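Local atomic coordinates of ribose ABC transporter, substrate binding protein (Conexibacter woesei, PDB entry 4KQ9), a protein that probably binds a carbohydrate such as ribose in the periplasm and delivers it to an ABC transporter. Residues V10-F15 / P20-I25; D54-A59 / L67-I72; K82-V85 / P90-L93; G201-I206 / D225-A230; G251-D256 / F273-E278. The protein carries 1 engineered substitution. All coordinates share one frame; numbering follows the deposited sequence.

Interaction 1 of 5, residues V10-F15 / P20-I25; sequences VVYSTF and PFFNRI
T14 and F22 are the nearest backbone neighbours of the two segments, with T14 CA 7.2 Å from F22 CA. Strand 10-15 and helix 20-25 run nearly antiparallel, their N-to-C directions 163° apart and their axes 9.0 Å apart at closest approach. This is the first half, strand into helix, of a beta-alpha-beta unit, in which strand 9-15 leads through a short loop into helix 20-35 and on to strand 39-45.

Aromatic side chains carry most of the contact. The F22 ring is held between two other phenyl groups: F21 CD2 lies 3.7 Å above the plane of the F22 ring, over its centre, and F15 approaches the opposite face towards the rim. The F15 and F22 planes are inclined at 44°, so the pair is oblique, with F15 CZ 3.7 Å from F22 CZ. F15 takes the crowded position between backbone N and carbonyl carbon (chi1 61°), which swings its ring towards the helix. An alanine in place of F22 is likely to open a gap between F15 and F21 and leave both rings freer to turn. A glycerol near F22, probably from the crystallisation liquor, is consistent with a pocket at this end of the sheet.

Further along the helix, Y12 and I25 cross at about a right angle, I25 CG2 lying 3.6 Å from Y12 OH. The polar partner of that hydroxyl is S70 OG; towards I25 it offers only packing. T14 OG1 is buried without a polar partner in the model; it rests 3.7 Å from F22 CD1.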
# COMPACT_ATOMS: atom_id res chain seq x y z
N VAL A 10 -1.50 9.06 -22.66
CA VAL A 10 -1.49 9.12 -21.22
C VAL A 10 -0.13 8.73 -20.74
O VAL A 10 0.47 7.79 -21.27
CB VAL A 10 -2.49 8.12 -20.68
CG1 VAL A 10 -2.35 7.97 -19.15
CG2 VAL A 10 -3.88 8.54 -21.10
N VAL A 11 0.31 9.43 -19.71
CA VAL A 11 1.56 9.18 -19.08
C VAL A 11 1.39 8.86 -17.60
O VAL A 11 0.64 9.55 -16.92
CB VAL A 11 2.42 10.42 -19.16
CG1 VAL A 11 3.72 10.20 -18.40
CG2 VAL A 11 2.73 10.74 -20.64
N TYR A 12 2.11 7.82 -17.15
CA TYR A 12 2.31 7.49 -15.73
C TYR A 12 3.70 7.83 -15.23
O TYR A 12 4.68 7.15 -15.62
CB TYR A 12 2.08 6.00 -15.52
CG TYR A 12 2.21 5.49 -14.12
CD1 TYR A 12 1.85 6.26 -13.02
CD2 TYR A 12 2.57 4.18 -13.89
CE1 TYR A 12 1.93 5.76 -11.74
CE2 TYR A 12 2.67 3.68 -12.61
CZ TYR A 12 2.32 4.48 -11.56
OH TYR A 12 2.44 3.99 -10.33
N SER A 13 3.75 8.81 -14.31
CA SER A 13 4.90 9.20 -13.57
C SER A 13 5.00 8.47 -12.26
O SER A 13 4.18 8.68 -11.33
CB SER A 13 4.88 10.70 -13.29
OG SER A 13 5.69 10.97 -12.14
N THR A 14 6.02 7.58 -12.20
CA THR A 14 6.34 6.85 -11.00
C THR A 14 7.84 7.04 -10.65
O THR A 14 8.52 7.97 -11.18
CB THR A 14 5.83 5.40 -11.09
OG1 THR A 14 5.92 4.77 -9.80
CG2 THR A 14 6.55 4.58 -12.15
N PHE A 15 8.30 6.26 -9.67
CA PHE A 15 9.67 6.38 -9.18
C PHE A 15 10.15 4.98 -8.78
O PHE A 15 9.35 4.01 -8.73
CB PHE A 15 9.76 7.38 -8.02
CG PHE A 15 8.93 7.00 -6.83
CD1 PHE A 15 9.46 6.20 -5.81
CD2 PHE A 15 7.59 7.41 -6.74
CE1 PHE A 15 8.70 5.85 -4.72
CE2 PHE A 15 6.83 7.03 -5.65
CZ PHE A 15 7.38 6.26 -4.65
N PRO A 20 9.67 -3.25 -6.02
CA PRO A 20 8.77 -4.23 -6.62
C PRO A 20 7.32 -3.72 -6.76
O PRO A 20 6.70 -3.90 -7.78
CB PRO A 20 8.83 -5.40 -5.65
CG PRO A 20 10.28 -5.37 -5.22
CD PRO A 20 10.53 -3.89 -4.99
N PHE A 21 6.83 -3.06 -5.72
CA PHE A 21 5.41 -2.66 -5.69
C PHE A 21 5.08 -1.75 -6.90
O PHE A 21 4.15 -2.00 -7.61
CB PHE A 21 5.16 -1.96 -4.37
CG PHE A 21 3.77 -1.39 -4.23
CD1 PHE A 21 2.69 -2.24 -3.96
CD2 PHE A 21 3.54 -0.03 -4.37
CE1 PHE A 21 1.41 -1.71 -3.80
CE2 PHE A 21 2.26 0.49 -4.21
CZ PHE A 21 1.20 -0.38 -3.93
N PHE A 22 5.90 -0.73 -7.13
CA PHE A 22 5.69 0.21 -8.26
C PHE A 22 5.99 -0.38 -9.60
O PHE A 22 5.27 -0.12 -10.58
CB PHE A 22 6.42 1.53 -8.03
CG PHE A 22 5.94 2.25 -6.81
CD1 PHE A 22 4.75 2.96 -6.83
CD2 PHE A 22 6.65 2.18 -5.62
CE1 PHE A 22 4.26 3.56 -5.69
CE2 PHE A 22 6.16 2.77 -4.46
CZ PHE A 22 4.99 3.50 -4.51
N ASN A 23 6.95 -1.31 -9.65
CA ASN A 23 7.11 -2.09 -10.83
C ASN A 23 5.84 -2.83 -11.18
O ASN A 23 5.47 -2.87 -12.33
CB ASN A 23 8.34 -3.04 -10.73
CG ASN A 23 9.66 -2.30 -10.89
OD1 ASN A 23 9.73 -1.30 -11.57
ND2 ASN A 23 10.71 -2.78 -10.24
N ARG A 24 5.13 -3.41 -10.20
CA ARG A 24 3.95 -4.20 -10.48
C ARG A 24 2.78 -3.32 -10.90
O ARG A 24 1.94 -3.72 -11.70
CB ARG A 24 3.53 -5.09 -9.27
CG ARG A 24 4.19 -6.49 -9.25
CD ARG A 24 3.49 -7.49 -8.30
NE ARG A 24 3.15 -6.94 -6.96
CZ ARG A 24 4.01 -6.71 -5.96
NH1 ARG A 24 5.31 -6.99 -6.10
NH2 ARG A 24 3.57 -6.22 -4.79
N ILE A 25 2.68 -2.17 -10.30
CA ILE A 25 1.63 -1.22 -10.75
C ILE A 25 1.87 -0.86 -12.26
O ILE A 25 0.95 -0.89 -13.03
CB ILE A 25 1.60 0.04 -9.93
CG1 ILE A 25 1.28 -0.27 -8.46
CG2 ILE A 25 0.53 0.95 -10.48
CD1 ILE A 25 1.10 0.99 -7.67

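Interaction 2 of 5, residues D54-A59 / L67-I72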
# COMPACT_ATOMS: atom_id res chain seq x y z
N ASP A 54 10.65 17.35 -12.04
CA ASP A 54 11.10 17.67 -13.39
C ASP A 54 10.43 16.72 -14.34
O ASP A 54 10.07 17.08 -15.49
CB ASP A 54 12.63 17.47 -13.60
CG ASP A 54 13.51 18.29 -12.64
OD1 ASP A 54 13.08 19.34 -12.10
OD2 ASP A 54 14.67 17.86 -12.46
N SER A 55 10.29 15.47 -13.90
CA SER A 55 9.76 14.48 -14.83
C SER A 55 8.28 14.83 -15.17
O SER A 55 7.86 14.74 -16.32
CB SER A 55 9.91 13.08 -14.27
OG SER A 55 9.32 12.15 -15.14
N ILE A 56 7.56 15.29 -14.15
CA ILE A 56 6.14 15.61 -14.29
C ILE A 56 6.03 16.89 -15.13
O ILE A 56 5.32 16.90 -16.16
CB ILE A 56 5.51 15.84 -12.91
CG1 ILE A 56 5.26 14.48 -12.25
CG2 ILE A 56 4.20 16.64 -13.03
CD1 ILE A 56 4.91 14.56 -10.80
N ASP A 57 6.71 17.94 -14.64
CA ASP A 57 6.82 19.24 -15.35
C ASP A 57 7.11 18.99 -16.81
O ASP A 57 6.53 19.60 -17.68
CB ASP A 57 7.95 20.14 -14.77
CG ASP A 57 7.54 20.90 -13.51
OD1 ASP A 57 6.33 21.17 -13.31
OD2 ASP A 57 8.44 21.25 -12.69
N ASN A 58 7.98 18.04 -17.07
CA ASN A 58 8.33 17.73 -18.42
C ASN A 58 7.23 17.03 -19.20
O ASN A 58 6.98 17.35 -20.38
CB ASN A 58 9.58 16.88 -18.44
CG ASN A 58 9.89 16.37 -19.82
OD1 ASN A 58 10.01 17.15 -20.77
ND2 ASN A 58 9.97 15.06 -19.96
N ALA A 59 6.58 16.05 -18.57
CA ALA A 59 5.48 15.36 -19.26
C ALA A 59 4.36 16.35 -19.59
O ALA A 59 3.78 16.29 -20.66
CB ALA A 59 4.95 14.18 -18.45
N LEU A 67 -2.60 12.35 -17.22
CA LEU A 67 -1.47 12.09 -16.35
C LEU A 67 -1.92 11.27 -15.15
O LEU A 67 -2.84 11.68 -14.45
CB LEU A 67 -0.91 13.39 -15.81
CG LEU A 67 0.34 13.40 -14.91
CD1 LEU A 67 1.55 12.73 -15.54
CD2 LEU A 67 0.72 14.82 -14.54
N ILE A 68 -1.23 10.16 -14.90
CA ILE A 68 -1.36 9.38 -13.67
C ILE A 68 -0.03 9.56 -12.88
O ILE A 68 1.04 9.53 -13.48
CB ILE A 68 -1.65 7.92 -14.00
CG1 ILE A 68 -2.83 7.83 -14.98
CG2 ILE A 68 -1.78 7.07 -12.72
CD1 ILE A 68 -3.10 6.45 -15.47
N VAL A 69 -0.12 9.77 -11.57
CA VAL A 69 1.04 10.02 -10.75
C VAL A 69 0.98 9.19 -9.50
O VAL A 69 0.03 9.30 -8.74
CB VAL A 69 1.13 11.48 -10.28
CG1 VAL A 69 2.43 11.69 -9.54
CG2 VAL A 69 1.02 12.47 -11.44
N SER A 70 2.02 8.39 -9.26
CA SER A 70 2.31 7.87 -7.88
C SER A 70 3.38 8.78 -7.24
O SER A 70 4.54 8.74 -7.67
CB SER A 70 2.80 6.43 -7.90
OG SER A 70 1.85 5.56 -8.51
N PRO A 71 3.00 9.63 -6.28
CA PRO A 71 3.92 10.69 -5.82
C PRO A 71 4.93 10.21 -4.79
O PRO A 71 4.57 9.62 -3.78
CB PRO A 71 2.99 11.70 -5.17
CG PRO A 71 1.84 10.91 -4.71
CD PRO A 71 1.70 9.71 -5.59
N ILE A 72 6.21 10.45 -5.09
CA ILE A 72 7.27 10.14 -4.13
C ILE A 72 7.12 10.88 -2.79
O ILE A 72 7.40 10.32 -1.76
CB ILE A 72 8.69 10.39 -4.69
CG1 ILE A 72 9.72 9.94 -3.63
CG2 ILE A 72 8.91 11.85 -5.04
CD1 ILE A 72 11.07 9.66 -4.24
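I56 meets L67 and V69 with two different branches, and this division defines the contact. Its CG1 is anti to the carbonyl carbon (chi1 -77°) and the chain beyond is extended (chi2 168°), which carries CD1 forward to V69. There I56 CD1 lies 4.0 Å from V69 CG1, whereas V69 CG2 stands slightly farther from the same I56 CD1, at 4.5 Å. The two side chains cross at about a right angle, so the end of the isoleucine meets the valine fork from across. The other branch turns to the leucine, with I56 CG2 4.2 Å from L67 CD2.

No hydrogen bond joins the segments, and the 136 Å² buried between them comes from aliphatic groups. A59, one turn on from I56, has its CB directed at the strand but approaches loosely: A59 CB is 4.7 Å from L67 CD1.

The segments belong to the second crossover of the parallel, Rossmann-like sheet. Helix 49-61 follows the outermost strand 39-45, and the chain then enters strand 66-69 beyond strand 9-15, so the helix spans the strand it skips; I56 accordingly also touches S13. Alternation along strand 67-69 divides its side chains between two layers. L67 and V69 face helix 54-59 and also reach A84 and I81 of helix 78-86, while I68 faces the other side, against I255 and M258 of helix 247-264. Where the strand gives way to loop, Q52 of helix 49-61 adds polar ties, accepting from I72 N through OE1 and donating to S70 O through NE2.

Interaction 3 of 5, residues K82-V85 / P90-L93; sequences KGAV and PVIL
The second half of a beta-alpha-beta unit, the return from helix 78-86 into strand 91-94, brings A84 and V85 against V91. Four residues separate the segments, whose closest backbone approach is from V85 CA to P90 CA, 6.1 Å.

V91 CG2 is the shared contact point. It lies 3.9 Å from V85 CG2 and 4.1 Å from A84 CB, and these two helix methyls are themselves 5.2 Å apart. They therefore subtend about 80° at V91 CG2, evidence that the strand methyl sits in the notch between two consecutive helix residues and does not ride on one alone. V91 has CG1 anti to its amide nitrogen (chi1 175°), and that branch keeps farther from the alanine, V91 CG1 to A84 CB being 5.9 Å. It stands off from the helix valine too, with V91 CG1 5.2 Å from V85 CG2, so a single methyl from each valine does the touching. V85 has nearly the same first torsion as V91, and the two side chains meet at about a right angle. Only 104 Å² is buried between the segments, all of it without hydrogen bonds.

Within the parallel sheet, strand 91-94 runs between strands 66-69 and 106-109. I92 makes backbone hydrogen bonds with L67 and V69, and V91 pairs with L105 just before the next strand. V91 faces helix 78-86, whereas I92 points to the other layer, where V257 and M258 of helix 247-264 cover it and Y261 of that helix reaches P90.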
# COMPACT_ATOMS: atom_id res chain seq x y z
N LYS A 82 -0.81 20.40 -8.98
CA LYS A 82 -1.74 21.54 -9.10
C LYS A 82 -1.50 22.31 -10.40
O LYS A 82 -2.44 22.76 -11.08
CB LYS A 82 -1.56 22.46 -7.91
CG LYS A 82 -2.69 23.44 -7.74
CD LYS A 82 -2.73 24.04 -6.34
CE LYS A 82 -1.84 25.27 -6.21
NZ LYS A 82 -2.29 26.14 -5.10
N GLY A 83 -0.24 22.41 -10.79
CA GLY A 83 0.09 23.08 -12.03
C GLY A 83 -0.42 22.35 -13.23
O GLY A 83 -0.92 22.99 -14.16
N ALA A 84 -0.27 21.01 -13.24
CA ALA A 84 -0.77 20.18 -14.35
C ALA A 84 -2.32 20.27 -14.54
O ALA A 84 -2.83 20.32 -15.68
CB ALA A 84 -0.37 18.73 -14.13
N VAL A 85 -3.03 20.29 -13.43
CA VAL A 85 -4.47 20.39 -13.40
C VAL A 85 -4.89 21.74 -14.03
O VAL A 85 -5.61 21.78 -15.01
CB VAL A 85 -4.98 20.33 -11.95
CG1 VAL A 85 -6.48 20.57 -11.92
CG2 VAL A 85 -4.69 18.99 -11.28
N PRO A 90 -6.13 16.19 -17.08
CA PRO A 90 -6.80 15.41 -16.02
C PRO A 90 -5.72 14.56 -15.32
O PRO A 90 -4.93 13.92 -16.02
CB PRO A 90 -7.70 14.47 -16.77
CG PRO A 90 -7.56 14.79 -18.23
CD PRO A 90 -6.41 15.70 -18.43
N VAL A 91 -5.69 14.60 -13.98
CA VAL A 91 -4.68 13.88 -13.20
C VAL A 91 -5.31 12.84 -12.28
O VAL A 91 -6.24 13.15 -11.58
CB VAL A 91 -3.94 14.85 -12.31
CG1 VAL A 91 -2.96 14.14 -11.39
CG2 VAL A 91 -3.23 15.90 -13.15
N ILE A 92 -4.75 11.65 -12.23
CA ILE A 92 -5.21 10.65 -11.27
C ILE A 92 -4.00 10.39 -10.37
O ILE A 92 -2.93 10.09 -10.87
CB ILE A 92 -5.67 9.34 -11.95
CG1 ILE A 92 -6.97 9.59 -12.75
CG2 ILE A 92 -5.90 8.24 -10.89
CD1 ILE A 92 -7.40 8.37 -13.56
N LEU A 93 -4.20 10.46 -9.08
CA LEU A 93 -3.22 10.01 -8.15
C LEU A 93 -3.37 8.50 -7.94
O LEU A 93 -4.50 7.96 -7.89
CB LEU A 93 -3.37 10.73 -6.81
CG LEU A 93 -3.27 12.22 -7.00
CD1 LEU A 93 -3.78 12.89 -5.75
CD2 LEU A 93 -1.83 12.57 -7.39

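Interaction 4 of 5, residues G201-I206 / D225-A230; sequences GALGGI and DANEGA
The amide of N227 meets L203 with its outer end: L203 CD1 lies 3.8 Å from N227 OD1 and 4.0 Å from N227 ND2, so the methyl faces the oxygen and nitrogen almost equally. The two side chains come from opposite directions. The same oxygen also accepts from its own segment, A230 N donating to N227 OD1 at 2.8 Å. This bond is fairly straight at the hydrogen (160°) and arrives nearly along the C=O axis (171° at the oxygen). A chi1 of 71° sets the N227 amide between backbone N and carbonyl carbon, folded back over the first turn of the helix, which places OD1 within reach of A230 N.

N227 is thus the N-cap of helix 228-236, a polar end that satisfies an amide NH lacking a helical carbonyl partner. With an alanine here, A230 N is likely to lose its acceptor, and L203 CD1 the amide it rests against. In the same lobe of this periplasmic binding fold, helix 199-211 lies alongside the cap. D199, at the start of that helix, accepts from N227 N, and thereby fixes the backbone of the cap residue as well.

L203 supplies the apolar side of the contact and abuts the opening turn with both methyls. While CD1 sits by the amide and A230 N, the other branch, L203 CD2, is 3.8 Å from G229 O. A beta carbon on G229 would stand about 3.0 Å from L203 CD1, a tight approach that glycine avoids. Beyond this turn, L203 also packs on M239.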
# COMPACT_ATOMS: atom_id res chain seq x y z
N GLY A 201 9.20 -4.82 8.50
CA GLY A 201 9.22 -4.58 9.96
C GLY A 201 9.02 -5.91 10.63
O GLY A 201 9.77 -6.33 11.49
N ALA A 202 8.00 -6.61 10.19
CA ALA A 202 7.64 -7.90 10.78
C ALA A 202 8.70 -8.97 10.58
O ALA A 202 8.89 -9.81 11.42
CB ALA A 202 6.31 -8.34 10.14
N LEU A 203 9.37 -8.93 9.44
CA LEU A 203 10.39 -9.91 9.14
C LEU A 203 11.56 -9.76 10.13
O LEU A 203 12.16 -10.73 10.56
CB LEU A 203 10.84 -9.77 7.67
CG LEU A 203 9.78 -10.27 6.66
CD1 LEU A 203 10.07 -10.02 5.18
CD2 LEU A 203 9.50 -11.72 6.83
N GLY A 204 11.84 -8.53 10.51
CA GLY A 204 12.77 -8.25 11.61
C GLY A 204 12.26 -8.67 12.97
O GLY A 204 12.99 -9.30 13.77
N GLY A 205 10.98 -8.41 13.24
CA GLY A 205 10.39 -8.93 14.46
C GLY A 205 10.46 -10.41 14.68
O GLY A 205 10.67 -10.87 15.79
N ILE A 206 10.25 -11.18 13.61
CA ILE A 206 10.31 -12.62 13.67
C ILE A 206 11.68 -13.10 14.12
O ILE A 206 11.76 -14.04 14.86
CB ILE A 206 9.93 -13.11 12.24
CG1 ILE A 206 8.45 -12.83 12.00
CG2 ILE A 206 10.28 -14.53 11.91
CD1 ILE A 206 7.55 -13.28 13.02
N ASP A 225 1.97 -6.00 2.90
CA ASP A 225 2.63 -5.92 1.61
C ASP A 225 2.56 -7.25 0.87
O ASP A 225 2.63 -7.29 -0.31
CB ASP A 225 4.10 -5.49 1.66
CG ASP A 225 4.27 -4.00 1.98
OD1 ASP A 225 3.31 -3.25 1.90
OD2 ASP A 225 5.37 -3.65 2.40
N ALA A 226 2.47 -8.32 1.62
CA ALA A 226 2.51 -9.64 1.03
C ALA A 226 3.74 -9.74 0.13
O ALA A 226 3.66 -10.19 -0.97
CB ALA A 226 1.26 -9.92 0.22
N ASN A 227 4.89 -9.32 0.63
CA ASN A 227 6.13 -9.54 -0.09
C ASN A 227 6.56 -10.99 -0.05
O ASN A 227 6.04 -11.80 0.67
CB ASN A 227 7.21 -8.60 0.31
CG ASN A 227 7.76 -8.87 1.70
OD1 ASN A 227 7.79 -9.94 2.17
ND2 ASN A 227 8.24 -7.86 2.30
N GLU A 228 7.55 -11.30 -0.83
CA GLU A 228 7.95 -12.69 -0.94
C GLU A 228 8.42 -13.29 0.41
O GLU A 228 8.12 -14.43 0.72
CB GLU A 228 9.05 -12.80 -2.01
CG GLU A 228 9.60 -14.20 -2.17
CD GLU A 228 10.72 -14.29 -3.22
OE1 GLU A 228 10.45 -14.00 -4.40
OE2 GLU A 228 11.87 -14.68 -2.86
N GLY A 229 9.15 -12.56 1.21
CA GLY A 229 9.56 -13.15 2.52
C GLY A 229 8.40 -13.35 3.47
O GLY A 229 8.36 -14.28 4.27
N ALA A 230 7.43 -12.43 3.38
CA ALA A 230 6.20 -12.53 4.14
C ALA A 230 5.34 -13.70 3.73
O ALA A 230 4.81 -14.36 4.55
CB ALA A 230 5.41 -11.25 4.03

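Interaction 5 of 5, residues G251-D256 / F273-E278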
# COMPACT_ATOMS: atom_id res chain seq x y z
N GLY A 251 -2.96 -0.69 -11.01
CA GLY A 251 -2.51 -0.16 -12.31
C GLY A 251 -3.57 -0.29 -13.38
O GLY A 251 -3.82 0.66 -14.09
N GLY A 252 -4.26 -1.43 -13.40
CA GLY A 252 -5.36 -1.66 -14.34
C GLY A 252 -6.53 -0.73 -14.09
O GLY A 252 -7.12 -0.18 -15.00
N ILE A 253 -6.88 -0.56 -12.84
CA ILE A 253 -8.01 0.25 -12.47
C ILE A 253 -7.74 1.70 -12.82
O ILE A 253 -8.65 2.38 -13.38
CB ILE A 253 -8.35 0.08 -10.95
CG1 ILE A 253 -9.04 -1.24 -10.70
CG2 ILE A 253 -9.29 1.17 -10.46
CD1 ILE A 253 -9.12 -1.59 -9.20
N ALA A 254 -6.57 2.21 -12.51
CA ALA A 254 -6.25 3.59 -12.86
C ALA A 254 -6.37 3.85 -14.37
O ALA A 254 -6.94 4.88 -14.79
CB ALA A 254 -4.85 3.98 -12.38
N ILE A 255 -5.91 2.90 -15.16
CA ILE A 255 -6.02 3.01 -16.62
C ILE A 255 -7.51 2.98 -17.03
O ILE A 255 -7.90 3.74 -17.82
CB ILE A 255 -5.25 1.91 -17.39
CG1 ILE A 255 -3.75 2.14 -17.36
CG2 ILE A 255 -5.65 1.86 -18.87
CD1 ILE A 255 -3.34 3.50 -17.81
N ASP A 256 -8.27 2.05 -16.52
CA ASP A 256 -9.68 1.98 -16.82
C ASP A 256 -10.45 3.27 -16.45
O ASP A 256 -11.24 3.71 -17.17
CB ASP A 256 -10.33 0.77 -16.23
CG ASP A 256 -10.22 -0.46 -17.12
OD1 ASP A 256 -10.02 -0.35 -18.36
OD2 ASP A 256 -10.30 -1.52 -16.56
N PHE A 273 -11.30 3.25 -3.79
CA PHE A 273 -10.58 2.30 -2.97
C PHE A 273 -10.42 1.04 -3.81
O PHE A 273 -11.35 0.59 -4.44
CB PHE A 273 -11.38 1.97 -1.73
CG PHE A 273 -11.62 3.12 -0.83
CD1 PHE A 273 -10.59 3.84 -0.31
CD2 PHE A 273 -12.91 3.48 -0.49
CE1 PHE A 273 -10.82 4.92 0.57
CE2 PHE A 273 -13.16 4.54 0.39
CZ PHE A 273 -12.12 5.26 0.95
N THR A 274 -9.18 0.53 -3.87
CA THR A 274 -8.81 -0.63 -4.60
C THR A 274 -8.81 -1.84 -3.67
O THR A 274 -8.63 -1.66 -2.51
CB THR A 274 -7.43 -0.40 -5.27
OG1 THR A 274 -6.48 0.15 -4.35
CG2 THR A 274 -7.58 0.62 -6.41
N PRO A 275 -9.01 -3.03 -4.20
CA PRO A 275 -9.09 -4.24 -3.41
C PRO A 275 -7.80 -4.53 -2.64
O PRO A 275 -6.72 -4.18 -3.06
CB PRO A 275 -9.38 -5.34 -4.41
CG PRO A 275 -9.51 -4.75 -5.71
CD PRO A 275 -9.14 -3.30 -5.62
N VAL A 276 -7.97 -5.07 -1.45
CA VAL A 276 -6.87 -5.66 -0.68
C VAL A 276 -7.27 -7.10 -0.35
O VAL A 276 -8.48 -7.39 -0.30
CB VAL A 276 -6.58 -4.87 0.61
CG1 VAL A 276 -6.26 -3.43 0.33
CG2 VAL A 276 -7.68 -4.98 1.67
N ILE A 277 -6.28 -7.97 -0.18
CA ILE A 277 -6.47 -9.38 0.07
C ILE A 277 -5.60 -9.80 1.27
O ILE A 277 -4.40 -9.57 1.24
CB ILE A 277 -6.12 -10.27 -1.12
CG1 ILE A 277 -7.08 -9.99 -2.26
CG2 ILE A 277 -6.32 -11.71 -0.74
CD1 ILE A 277 -6.90 -10.79 -3.51
N GLU A 278 -6.23 -10.36 2.28
CA GLU A 278 -5.57 -10.95 3.47
C GLU A 278 -5.12 -12.38 3.20
O GLU A 278 -5.88 -13.20 2.62
CB GLU A 278 -6.57 -11.09 4.62
CG GLU A 278 -7.24 -9.83 5.04
CD GLU A 278 -8.39 -10.07 6.03
OE1 GLU A 278 -8.18 -10.64 7.13
OE2 GLU A 278 -9.54 -9.67 5.70
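I253 and T274 mark the closest backbone approach, I253 CA to T274 CA being 8.0 Å, as the chain at T274-P275 passes helix 251-256 and then leads away from it.

One methyl makes the connection. The first torsion of I253 puts CG1 anti to the carbonyl carbon (chi1 -75°), and the extended continuation (chi2 168°) sends CD1 out from the helix to two consecutive residues. I253 CD1 is 3.9 Å from T274 CG2, the side chains crossing at a slant, and 4.0 Å from P275 CD at the near corner of the proline ring. The methyl therefore touches the residues before and after the T274-P275 peptide bond. T274 turns its methyl, not its hydroxyl, to the helix: with chi1 at 47°, OG1 lies between backbone N and carbonyl carbon and CG2 falls beside the nitrogen. The buried area is small, 91 Å², and the contact has no hydrogen bond across it.

Both I253 and T274 also pack on V108 of the neighbouring strand 106-109, which makes a three-way apolar junction. T274 O is hydrogen-bonded to a glycerol, probably from the crystallisation liquor. Farther along, the chain pairs as strand 277-280 with strand 241-244, beside the other lobe. Such an interlobe connection is characteristic of the hinge of type I periplasmic binding proteins, whose lobes are linked by three chain crossings.

How the interactions relate
Interactions 1, 2 and 3 follow one another along the chain and build up a single parallel sheet: strands 9-15, 66-69 and 91-94 are consecutive in it, the first two joined by V11 O to I68 N (2.8 Å). Their centres are 11 Å (1 and 2) and 9 Å (2 and 3) apart. Helix 247-264 of interaction 5 lies against the same sheet, where I92 CD1 packs 3.7 Å from A254 O, and its G251 touches I25 of interaction 1. Interaction 4 belongs to the other lobe, about 30 Å from interaction 2 between centres. Interaction 5, last along the chain, stands where the polypeptide passes between lobes, consistent with a two-lobed sugar-binding protein.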